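Local structure of hypothetical protein Atu1540 (2HWJ) at residues 26-31 / 135-140. The protein is of unknown function but belongs to a putative ParB-like nuclease family, so a role in binding or cutting nucleic acid is possible though unproven. Sequence-based numbering, arbitrary orientation.
Sequences FREVEL and PFRSLA
Glu28 and Arg137 form the salt bridge between these two helices, with OE1 of Glu28 lying 2.7 Å from NH1 of Arg137. The hydrogen bond within that pair is weak: its N-H...O angle is only 118°, and the carboxylate and guanidinium planes stand 76° apart. OE1 alone meets the guanidinium, obliquely, and the pair does not form a flat two-pronged bridge. Arg137 gets there with CG anti to the backbone N and a bend at chi2, which swings the guanidinium nearer than its CB direction would suggest. Its charge has other company, in a cation-pi contact with Phe159, while both Arg137 and Glu28 touch His70 of helix 69-77.

A second polar link runs through water 1. Water 1 accepts from the backbone N of Arg27 at 3.0 Å and is hydrogen-bonded to OG of Ser138 at 2.7 Å, thereby giving a partner to an amide in the first turn of helix 26-37, where no preceding turn can supply a carbonyl. The amide before it, Phe26 N, is hydrogen-bonded to the side chain of Asp133, on strand 132-133, which pairs in parallel with strand 23-24; the two strands lead straight into the two helices, which therefore start side by side within the ParB-like region. The N-to-C directions of the two segments differ by 60° and their axes come within 8.2 Å of each other.

Ser138 sits at the nearest backbone approach, its CA 5.7 Å from that of Glu28. With OG beside its own backbone N, the hydroxyl reaches the start of the neighbouring helix and also lies against the aliphatic root of Arg27, OG to CB 3.4 Å. Beyond that root the Arg27 chain bends at chi3 and its guanidinium makes a cation-pi contact with Phe178, at the beginning of helix 178-189.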
# COMPACT_ATOMS: atom_id res chain seq x y z
N PHE A 26 25.32 8.59 -11.27
CA PHE A 26 26.66 8.19 -11.00
C PHE A 26 27.17 9.00 -9.88
O PHE A 26 28.03 8.52 -9.15
CB PHE A 26 27.50 8.43 -12.22
CG PHE A 26 27.45 7.31 -13.18
CD1 PHE A 26 28.39 7.23 -14.21
CD2 PHE A 26 26.43 6.33 -13.09
CE1 PHE A 26 28.32 6.18 -15.11
CE2 PHE A 26 26.35 5.27 -13.98
CZ PHE A 26 27.27 5.17 -14.98
N ARG A 27 26.69 10.24 -9.72
CA ARG A 27 27.16 11.03 -8.57
C ARG A 27 26.86 10.29 -7.25
O ARG A 27 27.69 10.29 -6.35
CB ARG A 27 26.56 12.44 -8.54
CG ARG A 27 27.58 13.53 -8.36
CD ARG A 27 26.99 14.88 -7.98
NE ARG A 27 26.52 14.87 -6.59
CZ ARG A 27 26.96 15.69 -5.63
NH1 ARG A 27 27.91 16.61 -5.90
NH2 ARG A 27 26.45 15.59 -4.38
N GLU A 28 25.66 9.69 -7.14
CA GLU A 28 25.22 8.98 -5.95
C GLU A 28 26.15 7.76 -5.83
O GLU A 28 26.77 7.55 -4.76
CB GLU A 28 23.73 8.60 -6.06
CG GLU A 28 23.00 8.11 -4.72
CD GLU A 28 21.39 8.42 -4.66
OE1 GLU A 28 20.73 8.47 -5.75
OE2 GLU A 28 20.77 8.58 -3.56
N VAL A 29 26.30 6.99 -6.95
CA VAL A 29 27.27 5.90 -7.00
C VAL A 29 28.62 6.34 -6.37
O VAL A 29 29.01 5.79 -5.32
CB VAL A 29 27.50 5.38 -8.42
CG1 VAL A 29 28.66 4.38 -8.49
CG2 VAL A 29 26.27 4.76 -8.92
N GLU A 30 29.29 7.34 -6.95
CA GLU A 30 30.59 7.85 -6.42
C GLU A 30 30.59 8.20 -4.91
O GLU A 30 31.54 7.83 -4.18
CB GLU A 30 31.12 9.03 -7.25
CG GLU A 30 31.46 8.71 -8.71
CD GLU A 30 32.50 7.60 -8.88
OE1 GLU A 30 32.18 6.55 -9.56
OE2 GLU A 30 33.63 7.76 -8.34
N LEU A 31 29.55 8.89 -4.43
CA LEU A 31 29.41 9.08 -2.97
C LEU A 31 29.41 7.73 -2.23
O LEU A 31 30.27 7.53 -1.38
CB LEU A 31 28.21 9.94 -2.58
CG LEU A 31 28.41 11.39 -3.09
CD1 LEU A 31 27.19 12.24 -2.72
CD2 LEU A 31 29.75 12.07 -2.64
N PRO A 135 21.90 11.94 -14.71
CA PRO A 135 22.32 13.00 -13.77
C PRO A 135 21.13 13.61 -13.06
O PRO A 135 21.28 14.07 -11.93
CB PRO A 135 23.04 14.05 -14.67
CG PRO A 135 22.53 13.75 -16.12
CD PRO A 135 22.21 12.24 -16.13
N PHE A 136 19.95 13.60 -13.64
CA PHE A 136 18.80 14.07 -12.81
C PHE A 136 18.45 13.10 -11.72
O PHE A 136 17.95 13.53 -10.65
CB PHE A 136 17.58 14.53 -13.62
CG PHE A 136 17.88 15.76 -14.40
CD1 PHE A 136 18.40 15.66 -15.71
CD2 PHE A 136 17.80 17.03 -13.79
CE1 PHE A 136 18.78 16.79 -16.42
CE2 PHE A 136 18.18 18.19 -14.51
CZ PHE A 136 18.65 18.06 -15.84
N ARG A 137 18.76 11.82 -11.93
CA ARG A 137 18.56 10.94 -10.84
C ARG A 137 19.43 11.38 -9.63
O ARG A 137 18.96 11.29 -8.46
CB ARG A 137 18.81 9.53 -11.26
CG ARG A 137 18.69 8.56 -10.16
CD ARG A 137 17.33 8.55 -9.61
NE ARG A 137 17.23 7.61 -8.53
CZ ARG A 137 17.74 7.83 -7.31
NH1 ARG A 137 18.39 8.96 -7.06
NH2 ARG A 137 17.63 6.91 -6.36
N SER A 138 20.66 11.87 -9.88
CA SER A 138 21.55 12.25 -8.76
C SER A 138 21.05 13.50 -8.12
O SER A 138 21.11 13.67 -6.89
CB SER A 138 22.92 12.57 -9.24
OG SER A 138 23.55 11.44 -9.74
N LEU A 139 20.60 14.41 -8.96
CA LEU A 139 20.04 15.65 -8.46
C LEU A 139 18.84 15.35 -7.57
O LEU A 139 18.81 15.82 -6.45
CB LEU A 139 19.64 16.57 -9.60
CG LEU A 139 19.25 17.97 -9.10
CD1 LEU A 139 20.43 18.73 -8.46
CD2 LEU A 139 18.60 18.79 -10.15
N ALA A 140 17.87 14.55 -8.07
CA ALA A 140 16.73 14.17 -7.29
C ALA A 140 17.17 13.48 -5.96
O ALA A 140 16.61 13.74 -4.91
CB ALA A 140 15.80 13.33 -8.10
O HOH W 1 25.01 11.38 -11.98